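Local coordinates for uncharacterized protein (PDB 4E6F) that is of unknown function, a protein from Bacteroides ovatus that carries a DUF4468 domain with a TBP-like fold, at residues V95-T100 against V110-I115; N56-S61 against V76-I81; T44-M49 against G71-V76; G16-V21 against E129-K134. All coordinates share one frame; numbering follows the deposited sequence. Where two conformers were deposited one is given.

Contact 1. Residues V95-T100 against V110-I115; sequences VNYQIT and VELEKI. With EDO (1,2-ethanediol), chain E.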
# COMPACT_ATOMS: atom_id res chain seq x y z
N VAL A 95 4.11 -10.36 0.64
CA VAL A 95 4.55 -8.99 0.49
C VAL A 95 4.94 -8.50 1.87
O VAL A 95 4.26 -8.82 2.84
CB VAL A 95 3.51 -8.05 -0.20
CG1 VAL A 95 2.24 -7.89 0.64
CG2 VAL A 95 4.12 -6.67 -0.51
N ASN A 96 6.05 -7.75 1.96
CA ASN A 96 6.48 -7.07 3.18
C ASN A 96 6.52 -5.61 2.85
O ASN A 96 6.91 -5.24 1.74
CB ASN A 96 7.81 -7.56 3.70
CG ASN A 96 7.72 -8.91 4.37
OD1 ASN A 96 7.50 -9.04 5.60
ND2 ASN A 96 7.85 -9.94 3.56
N TYR A 97 6.10 -4.77 3.80
CA TYR A 97 6.04 -3.34 3.50
C TYR A 97 6.15 -2.52 4.77
O TYR A 97 6.03 -3.07 5.87
CB TYR A 97 4.69 -3.01 2.78
CG TYR A 97 3.46 -3.50 3.53
CD1 TYR A 97 2.91 -2.75 4.58
CD2 TYR A 97 2.91 -4.75 3.26
CE1 TYR A 97 1.81 -3.22 5.30
CE2 TYR A 97 1.79 -5.22 3.96
CZ TYR A 97 1.25 -4.44 4.98
OH TYR A 97 0.16 -4.89 5.70
N GLN A 98 6.28 -1.19 4.62
CA GLN A 98 6.22 -0.28 5.75
C GLN A 98 5.11 0.72 5.48
O GLN A 98 4.94 1.17 4.33
CB GLN A 98 7.56 0.44 5.92
CG GLN A 98 7.54 1.47 7.07
CD GLN A 98 8.92 2.00 7.40
OE1 GLN A 98 9.91 1.25 7.45
NE2 GLN A 98 8.99 3.32 7.65
N ILE A 99 4.31 1.02 6.52
CA ILE A 99 3.28 2.07 6.45
C ILE A 99 3.85 3.23 7.24
O ILE A 99 4.19 3.05 8.40
CB ILE A 99 1.91 1.65 7.05
CG1 ILE A 99 1.46 0.29 6.53
CG2 ILE A 99 0.85 2.76 6.78
CD1 ILE A 99 0.17 -0.25 7.28
N THR A 100 3.91 4.42 6.64
CA THR A 100 4.43 5.62 7.30
C THR A 100 3.34 6.66 7.29
O THR A 100 2.87 7.03 6.20
CB THR A 100 5.69 6.09 6.62
OG1 THR A 100 6.66 5.03 6.71
CG2 THR A 100 6.26 7.40 7.25
N VAL A 110 -0.35 9.43 4.24
CA VAL A 110 -0.14 8.01 4.44
C VAL A 110 0.74 7.50 3.29
O VAL A 110 0.41 7.73 2.12
CB VAL A 110 -1.45 7.19 4.54
CG1 VAL A 110 -1.16 5.69 4.76
CG2 VAL A 110 -2.35 7.73 5.66
N GLU A 111 1.87 6.88 3.62
CA GLU A 111 2.77 6.33 2.64
C GLU A 111 2.94 4.84 2.81
O GLU A 111 3.04 4.35 3.94
CB GLU A 111 4.16 6.99 2.74
CG GLU A 111 4.11 8.47 2.39
CD GLU A 111 5.39 9.23 2.69
OE1 GLU A 111 5.76 9.34 3.88
OE2 GLU A 111 6.04 9.69 1.72
N LEU A 112 2.99 4.12 1.67
CA LEU A 112 3.24 2.69 1.64
C LEU A 112 4.56 2.51 0.91
O LEU A 112 4.67 2.87 -0.27
CB LEU A 112 2.09 1.92 0.97
CG LEU A 112 2.28 0.42 0.84
CD1 LEU A 112 2.16 -0.26 2.20
CD2 LEU A 112 1.27 -0.18 -0.13
N GLU A 113 5.58 2.05 1.62
CA GLU A 113 6.92 1.98 1.06
C GLU A 113 7.69 0.74 1.47
O GLU A 113 7.16 -0.11 2.18
CB GLU A 113 7.69 3.24 1.50
CG GLU A 113 7.75 3.45 3.01
CD GLU A 113 8.56 4.65 3.45
OE1 GLU A 113 9.41 5.13 2.67
OE2 GLU A 113 8.31 5.15 4.58
N LYS A 114 8.95 0.63 0.98
CA LYS A 114 9.83 -0.50 1.27
C LYS A 114 9.12 -1.82 0.93
O LYS A 114 9.14 -2.78 1.72
CB LYS A 114 10.32 -0.45 2.74
CG LYS A 114 11.09 0.82 3.04
CD LYS A 114 11.54 0.80 4.49
CE LYS A 114 12.20 2.08 4.89
NZ LYS A 114 12.62 2.00 6.32
N ILE A 115 8.50 -1.86 -0.24
CA ILE A 115 7.72 -3.01 -0.68
C ILE A 115 8.62 -4.05 -1.32
O ILE A 115 9.36 -3.74 -2.27
CB ILE A 115 6.63 -2.56 -1.67
CG1 ILE A 115 5.70 -1.52 -1.00
CG2 ILE A 115 5.85 -3.79 -2.24
CD1 ILE A 115 4.80 -0.76 -1.94
C1 EDO E . 9.77 -4.30 4.97
O1 EDO E . 9.13 -3.04 4.82
C2 EDO E . 9.35 -4.94 6.32
O2 EDO E . 7.94 -5.16 6.37

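Contact 2. Residues N56-S61 against V76-I81; sequences NKNIDS and VGEEWI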
# COMPACT_ATOMS: atom_id res chain seq x y z
N ASN A 56 -3.50 -8.66 10.02
CA ASN A 56 -2.59 -9.53 9.26
C ASN A 56 -2.34 -10.86 9.97
O ASN A 56 -1.95 -11.83 9.33
CB ASN A 56 -1.26 -8.83 9.00
CG ASN A 56 -1.37 -7.63 8.08
OD1 ASN A 56 -2.41 -7.38 7.47
ND2 ASN A 56 -0.25 -6.89 7.91
N LYS A 57 -2.55 -10.89 11.31
CA LYS A 57 -2.42 -12.09 12.16
C LYS A 57 -1.04 -12.77 12.02
O LYS A 57 -0.95 -13.98 11.81
CB LYS A 57 -3.55 -13.10 11.87
CG LYS A 57 -4.94 -12.54 12.14
CD LYS A 57 -6.05 -13.58 11.84
CE LYS A 57 -6.39 -13.66 10.36
NZ LYS A 57 -7.38 -14.73 10.09
N ASN A 58 0.04 -11.98 12.13
CA ASN A 58 1.40 -12.53 12.13
C ASN A 58 2.32 -11.63 12.94
O ASN A 58 2.04 -10.44 13.14
CB ASN A 58 1.98 -12.81 10.73
CG ASN A 58 2.10 -11.59 9.85
OD1 ASN A 58 2.75 -10.59 10.18
ND2 ASN A 58 1.49 -11.68 8.68
N ILE A 59 3.45 -12.21 13.39
CA ILE A 59 4.42 -11.49 14.21
C ILE A 59 5.21 -10.42 13.42
O ILE A 59 5.77 -9.52 14.04
CB ILE A 59 5.35 -12.50 14.94
CG1 ILE A 59 6.20 -13.32 13.93
CG2 ILE A 59 4.52 -13.41 15.87
CD1 ILE A 59 7.36 -14.17 14.61
N ASP A 60 5.20 -10.47 12.08
CA ASP A 60 5.92 -9.50 11.25
C ASP A 60 5.04 -8.29 10.88
O ASP A 60 5.40 -7.49 10.00
CB ASP A 60 6.47 -10.18 9.99
CG ASP A 60 7.64 -11.10 10.33
OD1 ASP A 60 8.74 -10.58 10.58
OD2 ASP A 60 7.42 -12.31 10.42
N SER A 61 3.89 -8.14 11.58
CA SER A 61 2.97 -7.03 11.38
C SER A 61 2.72 -6.31 12.69
O SER A 61 2.11 -6.88 13.61
CB SER A 61 1.67 -7.54 10.77
OG SER A 61 1.95 -8.11 9.49
N VAL A 76 5.25 -2.00 10.28
CA VAL A 76 5.66 -2.95 9.25
C VAL A 76 4.57 -4.00 9.11
O VAL A 76 3.88 -4.30 10.08
CB VAL A 76 7.05 -3.58 9.49
CG1 VAL A 76 8.12 -2.47 9.49
CG2 VAL A 76 7.09 -4.40 10.79
N GLY A 77 4.41 -4.51 7.91
CA GLY A 77 3.39 -5.51 7.66
C GLY A 77 3.86 -6.60 6.73
O GLY A 77 4.79 -6.42 5.93
N GLU A 78 3.17 -7.73 6.82
CA GLU A 78 3.45 -8.89 5.99
C GLU A 78 2.12 -9.54 5.67
O GLU A 78 1.33 -9.82 6.59
CB GLU A 78 4.40 -9.86 6.70
CG GLU A 78 4.72 -11.08 5.85
CD GLU A 78 5.64 -12.03 6.59
OE1 GLU A 78 6.83 -11.71 6.74
OE2 GLU A 78 5.15 -13.10 7.01
N GLU A 79 1.85 -9.75 4.39
CA GLU A 79 0.58 -10.36 3.96
C GLU A 79 0.76 -11.20 2.74
O GLU A 79 1.76 -11.05 2.03
CB GLU A 79 -0.43 -9.26 3.58
CG GLU A 79 -0.96 -8.39 4.70
CD GLU A 79 -1.94 -7.35 4.19
OE1 GLU A 79 -2.94 -7.72 3.54
OE2 GLU A 79 -1.71 -6.15 4.47
N TRP A 80 -0.27 -12.00 2.42
CA TRP A 80 -0.35 -12.66 1.13
C TRP A 80 -1.13 -11.77 0.19
O TRP A 80 -2.18 -11.23 0.58
CB TRP A 80 -1.07 -14.02 1.23
CG TRP A 80 -0.32 -15.04 2.02
CD1 TRP A 80 -0.66 -15.55 3.24
CD2 TRP A 80 0.89 -15.71 1.62
NE1 TRP A 80 0.25 -16.51 3.63
CE2 TRP A 80 1.24 -16.60 2.67
CE3 TRP A 80 1.72 -15.64 0.49
CZ2 TRP A 80 2.37 -17.42 2.62
CZ3 TRP A 80 2.86 -16.43 0.45
CH2 TRP A 80 3.17 -17.32 1.50
N ILE A 81 -0.65 -11.67 -1.07
CA ILE A 81 -1.38 -11.03 -2.16
C ILE A 81 -1.74 -12.16 -3.13
O ILE A 81 -0.83 -12.82 -3.64
CB ILE A 81 -0.60 -9.89 -2.86
CG1 ILE A 81 -0.52 -8.64 -1.93
CG2 ILE A 81 -1.28 -9.52 -4.19
CD1 ILE A 81 0.38 -7.56 -2.52
O HOH W 1 -1.34 -11.52 6.77
O HOH W 2 5.26 -13.39 9.73
O HOH W 3 8.99 -13.03 7.41

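Contact 3. Residues T44-M49 against G71-V76; sequences TMTKWM and GTIAGV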
# COMPACT_ATOMS: atom_id res chain seq x y z
N THR A 44 -6.33 8.85 15.94
CA THR A 44 -7.15 8.05 15.01
C THR A 44 -6.26 7.10 14.21
O THR A 44 -6.63 5.94 13.97
CB THR A 44 -7.92 8.99 14.06
OG1 THR A 44 -8.74 9.86 14.83
CG2 THR A 44 -8.78 8.23 13.05
N MSE A 45 -5.10 7.61 13.78
CA MSE A 45 -4.17 6.85 12.95
C MSE A 45 -3.43 5.75 13.74
O MSE A 45 -3.17 4.67 13.17
CB MSE A 45 -3.22 7.79 12.23
CG MSE A 45 -3.93 8.55 11.10
SE MSE A 45 -4.42 7.30 9.62
CE MSE A 45 -6.31 6.90 10.09
N THR A 46 -3.11 5.99 15.04
CA THR A 46 -2.45 4.92 15.80
C THR A 46 -3.45 3.77 15.98
O THR A 46 -3.06 2.60 15.78
CB THR A 46 -1.87 5.40 17.14
OG1 THR A 46 -2.88 6.06 17.89
CG2 THR A 46 -0.65 6.28 16.98
N LYS A 47 -4.73 4.08 16.32
CA LYS A 47 -5.74 3.04 16.48
C LYS A 47 -5.97 2.32 15.15
O LYS A 47 -6.03 1.09 15.11
CB LYS A 47 -7.06 3.62 17.01
CG LYS A 47 -7.02 3.95 18.50
N TRP A 48 -6.07 3.07 14.05
CA TRP A 48 -6.27 2.44 12.75
C TRP A 48 -5.10 1.51 12.40
O TRP A 48 -5.32 0.35 12.03
CB TRP A 48 -6.45 3.48 11.63
CG TRP A 48 -6.37 2.85 10.27
CD1 TRP A 48 -7.32 2.07 9.66
CD2 TRP A 48 -5.20 2.78 9.42
NE1 TRP A 48 -6.83 1.53 8.50
CE2 TRP A 48 -5.53 1.95 8.33
CE3 TRP A 48 -3.92 3.37 9.48
CZ2 TRP A 48 -4.62 1.68 7.30
CZ3 TRP A 48 -3.02 3.09 8.46
CH2 TRP A 48 -3.36 2.23 7.40
N MSE A 49 -3.87 2.02 12.49
CA MSE A 49 -2.74 1.20 12.09
C MSE A 49 -2.60 -0.03 12.99
O MSE A 49 -2.29 -1.11 12.50
CB MSE A 49 -1.43 1.98 12.04
CG MSE A 49 -0.40 1.20 11.22
SE MSE A 49 1.39 1.92 11.34
CE MSE A 49 1.05 3.62 10.48
N GLY A 71 3.88 13.79 15.41
CA GLY A 71 2.73 13.16 14.78
C GLY A 71 3.12 12.12 13.73
O GLY A 71 2.38 11.94 12.76
N THR A 72 4.26 11.41 13.93
CA THR A 72 4.72 10.39 12.98
C THR A 72 4.51 9.00 13.55
O THR A 72 4.72 8.76 14.75
CB THR A 72 6.18 10.59 12.54
OG1 THR A 72 7.03 10.81 13.66
CG2 THR A 72 6.34 11.70 11.50
N ILE A 73 4.08 8.07 12.68
CA ILE A 73 3.83 6.69 13.07
C ILE A 73 4.35 5.80 11.97
O ILE A 73 4.09 6.10 10.79
CB ILE A 73 2.30 6.43 13.25
CG1 ILE A 73 1.62 7.52 14.09
CG2 ILE A 73 2.04 5.02 13.83
CD1 ILE A 73 0.12 7.62 13.75
N ALA A 74 5.03 4.72 12.31
CA ALA A 74 5.41 3.77 11.27
C ALA A 74 5.18 2.36 11.75
O ALA A 74 5.43 2.03 12.91
CB ALA A 74 6.86 3.95 10.86
N GLY A 75 4.74 1.53 10.82
CA GLY A 75 4.53 0.12 11.12
C GLY A 75 5.05 -0.73 9.99
O GLY A 75 5.29 -0.23 8.88
N VAL A 76 5.25 -2.00 10.28
CA VAL A 76 5.66 -2.95 9.25
C VAL A 76 4.57 -4.00 9.11
O VAL A 76 3.88 -4.30 10.08
CB VAL A 76 7.05 -3.58 9.49
CG1 VAL A 76 8.12 -2.47 9.49
CG2 VAL A 76 7.09 -4.40 10.79

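Contact 4. Residues G16-V21 against E129-K134; sequences GAVPEV and EWITDK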
# COMPACT_ATOMS: atom_id res chain seq x y z
N GLY A 16 1.65 7.14 -13.81
CA GLY A 16 1.48 7.61 -12.43
C GLY A 16 0.94 6.64 -11.39
O GLY A 16 0.85 7.00 -10.21
N ALA A 17 0.57 5.40 -11.80
CA ALA A 17 -0.00 4.45 -10.84
C ALA A 17 1.01 3.95 -9.80
O ALA A 17 0.59 3.52 -8.73
CB ALA A 17 -0.58 3.26 -11.59
N VAL A 18 2.32 3.96 -10.14
CA VAL A 18 3.36 3.45 -9.23
C VAL A 18 4.36 4.61 -9.01
O VAL A 18 5.32 4.76 -9.78
CB VAL A 18 4.05 2.17 -9.79
CG1 VAL A 18 5.19 1.71 -8.87
CG2 VAL A 18 3.03 1.05 -10.00
N PRO A 19 4.13 5.47 -8.00
CA PRO A 19 5.00 6.62 -7.83
C PRO A 19 6.36 6.24 -7.29
O PRO A 19 6.50 5.28 -6.52
CB PRO A 19 4.25 7.50 -6.81
CG PRO A 19 2.83 6.97 -6.77
CD PRO A 19 3.01 5.49 -7.03
N GLU A 20 7.36 7.02 -7.69
CA GLU A 20 8.74 6.86 -7.23
C GLU A 20 9.18 8.14 -6.55
O GLU A 20 8.90 9.24 -7.04
CB GLU A 20 9.68 6.51 -8.38
CG GLU A 20 9.38 5.13 -8.96
CD GLU A 20 10.16 4.85 -10.22
OE1 GLU A 20 11.41 4.72 -10.14
OE2 GLU A 20 9.53 4.77 -11.30
N VAL A 21 9.84 7.99 -5.40
CA VAL A 21 10.38 9.10 -4.61
C VAL A 21 11.82 8.74 -4.28
O VAL A 21 12.07 7.69 -3.69
CB VAL A 21 9.56 9.39 -3.32
CG1 VAL A 21 10.21 10.54 -2.52
CG2 VAL A 21 8.11 9.72 -3.64
N GLU A 129 12.49 -2.82 -8.95
CA GLU A 129 13.03 -3.52 -10.12
C GLU A 129 11.97 -4.42 -10.73
O GLU A 129 12.29 -5.29 -11.56
CB GLU A 129 14.28 -4.37 -9.74
CG GLU A 129 15.13 -3.84 -8.58
CD GLU A 129 15.79 -2.49 -8.74
OE1 GLU A 129 16.11 -2.09 -9.88
OE2 GLU A 129 16.03 -1.83 -7.69
N TRP A 130 10.67 -4.21 -10.33
CA TRP A 130 9.61 -5.10 -10.72
C TRP A 130 8.31 -4.43 -11.22
O TRP A 130 7.81 -4.78 -12.29
CB TRP A 130 9.32 -5.98 -9.51
CG TRP A 130 8.86 -7.37 -9.83
CD1 TRP A 130 7.72 -7.97 -9.40
CD2 TRP A 130 9.52 -8.33 -10.68
NE1 TRP A 130 7.64 -9.25 -9.89
CE2 TRP A 130 8.73 -9.49 -10.69
CE3 TRP A 130 10.73 -8.32 -11.42
CZ2 TRP A 130 9.06 -10.63 -11.45
CZ3 TRP A 130 11.06 -9.44 -12.17
CH2 TRP A 130 10.23 -10.58 -12.18
N ILE A 131 7.74 -3.48 -10.43
CA ILE A 131 6.43 -2.88 -10.79
C ILE A 131 6.51 -1.43 -11.26
O ILE A 131 5.48 -0.83 -11.53
CB ILE A 131 5.40 -3.01 -9.64
CG1 ILE A 131 5.85 -2.27 -8.34
CG2 ILE A 131 5.11 -4.49 -9.36
CD1 ILE A 131 4.72 -2.13 -7.31
N THR A 132 7.71 -0.85 -11.30
CA THR A 132 7.88 0.52 -11.78
C THR A 132 7.60 0.62 -13.28
O THR A 132 7.66 -0.40 -13.98
CB THR A 132 9.30 1.00 -11.50
OG1 THR A 132 10.22 0.04 -12.03
CG2 THR A 132 9.55 1.24 -10.01
N ASP A 133 7.30 1.83 -13.77
CA ASP A 133 7.01 2.02 -15.21
C ASP A 133 8.10 1.42 -16.10
O ASP A 133 7.79 0.81 -17.12
CB ASP A 133 6.90 3.52 -15.53
CG ASP A 133 5.69 4.24 -14.96
OD1 ASP A 133 4.90 3.59 -14.22
OD2 ASP A 133 5.52 5.44 -15.27
N LYS A 134 9.37 1.61 -15.71
CA LYS A 134 10.54 1.15 -16.47
C LYS A 134 10.43 -0.32 -16.84
O LYS A 134 10.78 -0.71 -17.96
CB LYS A 134 11.83 1.40 -15.64
CG LYS A 134 13.13 1.10 -16.37
CD LYS A 134 14.31 1.26 -15.42
CE LYS A 134 15.59 0.70 -15.99
NZ LYS A 134 16.72 0.87 -15.05
O HOH W 4 4.14 7.56 -14.65
O HOH W 5 7.08 3.77 -11.67
O HOH W 6 3.81 5.30 -12.34
O HOH W 7 10.29 3.73 -13.81

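Contact 1. Residues V95-T100 against V110-I115
Gln98 meets Lys114, and Thr100 meets Glu113, on one face of the antiparallel hairpin formed by strands 90-104 and 107-119; Gln98 and Thr100 lose more surface to the opposing strand than their neighbours do. The backbone frames them as hydrogen-bonded pairs, Gln98 with Glu113 and Thr100 with Glu111; Gln98 N, for instance, donates to Glu113 O at 2.8 Å. Gln98 carries CG anti to the backbone N (chi1 178°), and the chain stays extended beyond it, which brings the amide to Lys114 and Thr100. OE1 accepts from Lys114 NZ at 3.0 Å, the ammonium tilted 34° from the carbonyl plane, while NE2 donates to Thr100 OG1 at 3.0 Å on its own strand. The hydroxyl then donates to Glu113 OE2 at 2.7 Å, which receives it on the anti lone pair. Threonine fits here as a branched strand residue whose OG1 can accept and donate at once. Lys114 has left-handed backbone angles, and its carbonyl O and Tyr97 O each accept a hydrogen bond from 1,2-ethanediol, probably a crystallisation additive. The other face is apolar: Leu112 CD1, in one of two deposited conformers, lies 3.5 Å from Tyr97 CD1, oblique to the ring, and Val95 CG2 meets Ile115 CG2 at 3.8 Å. Helices 38-54 and 149-169 cover this side, through Leu53 on Ile99 and Phe158 on Leu112. The chemistry thus divides the hairpin into an apolar face for the core and a polar face where lysine, amide, hydroxyl and carboxylate form a chain of hydrogen bonds, probably leaving its two charges partly balanced.

Contact 2. Residues N56-S61 against V76-I81
Asn58 and Ser61 grip the backbone of Glu78 at both its polar atoms. Asn58 ND2 donates to Glu78 O at 2.8 Å along a nearly straight N-H line (164°), the oxygen lying in the amide plane although the donor stands above the carbonyl plane. Ser61 OG accepts from Glu78 N at 3.0 Å. The same hydroxyl donates to Asn58 OD1 at 2.7 Å and receives Asn56 ND2, so three bonds fix its rotation. Changing Asn58 to an alanine would probably leave Glu78 O without its amide donor and the Ser61 hydroxyl without the oxygen it donates to. Gly77 suits its place because a side chain there would crowd Asn56 ND2. Further out, Asp60 and Glu78 run side by side with OD2 and OE1 3.8 Å apart; two waters donate to both carboxylates, one of them only weakly to Asp60, and probably ease the repulsion. Asn56 OD1 faces CG of Glu79 at 3.3 Å; Arg52 binds both that amide oxygen and Glu79 OE2, and Tyr97 OH links the two groups again. Lys57, with positive phi, ends the helical course, and a type I turn from Asn58 to Ser61 brings the asparagine and serine to the strand. This is a helix-to-strand connection on an antiparallel sheet: where strand 62-67 has yet to begin, loop side chains take over the edge bonding of strand 72-85.

Contact 3. Residues T44-M49 against G71-V76
Ile73 carries this contact, its two branches divided between Met45 and Thr46 on one hand and Met49 on the other, all of helix 38-54. CG1 lies anti to the carbonyl carbon (chi1 -47°), which sends CD1 between Met45 CB at 3.7 Å and Thr46 CG2 at 3.6 Å, the last in one of two deposited conformers. CG2 faces Met49 CE at 3.8 Å, the two side chains sliding past each other in opposite directions. The packing is tightest beside Gly75: Met49 SE (the residue is selenomethionine in this crystal) lies 3.4 Å from Gly75 N, and any side chain on that glycine would collide with it. The long, unbranched selenoether chain, with CG anti to the backbone N (chi1 -163°), thus lies in the space glycine leaves. Here a helix packs on one face of an antiparallel sheet, as in the TBP-like fold: the segments run nearly parallel, 5° apart, with axes 9.5 Å from each other. Cutting Ile73 back to an alanine would probably open a gap between Met45, Thr46 and Met49. Met45 brings little more than CB to the strand, as its bent chain leads away to Val166 and Ala169 of helix 149-169. Ile63 and Val101, from the two neighbouring strands, also touch Met49. Toward solvent the contact thins out: Thr46, partly exposed, offers the strand a methyl alone, while its OG1 turns back to bond the carbonyls of Tyr42 and Asp43.

Contact 4. Residues G16-V21 against E129-K134
Glu20 leans across Thr132 toward the start of helix 133-136. Its CB points toward the opposing segment, and with CG anti to the carbonyl carbon (chi1 -67°) the chain continues outward. CG comes within 4.0 Å of Thr132 CG2, and CD lies nearer to the same methyl, at 3.7 Å, the two side chains crossing at about a right angle. OE1 also rests by this methyl. OE2, at the tip, accepts a hydrogen bond from one water at 2.8 Å that in turn accepts from Lys134 N; a second water lies 2.7 Å from OE2 and accepts from Asp133 N. A carboxylate suits this place, for the first amides of a helix would be expected to favour a negative charge, here met through water. Thr132 occupies the N-cap position, yet its own hydroxyl bonds Glu128 O instead of capping. The contact joins the short edge strand 20-21 of the antiparallel sheet, and the residues before it, with the loop leading into that helix. On the buried side the side chain of Val18 makes the contact with its methyls: CG2 sits 3.4 Å from Ile131 O, and CG1 lies 4.1 Å from Ile131 CG1. Arg152 of helix 149-169 donates to Ile131 O and forms a salt bridge with Asp133 OD1. At the far end Asp133 OD2, paired with Lys141, also accepts a hydrogen bond from a water that accepts from Gly16 N at 2.7 Å.

How the contacts relate
From the N terminus, contact 4 opens first, at 16-21, and closes last, at 129-134, so the other three lie within its span and it ties the sheet's N-terminal edge to the start of the C-terminal helical region. Contact 3 opens next on helix 38-54, and contact 2 opens in the loop that follows. They close in the same order, at 71-76 and 76-81, and therefore cross, sharing Val76 on strand 72-85. Contact 1 comes afterwards in series, closing the hairpin of strands 90-104 and 107-119. It touches both: Ile99 N reaches Gly75 O, and Val95 N reaches Glu79 O, across adjacent strands of one sheet.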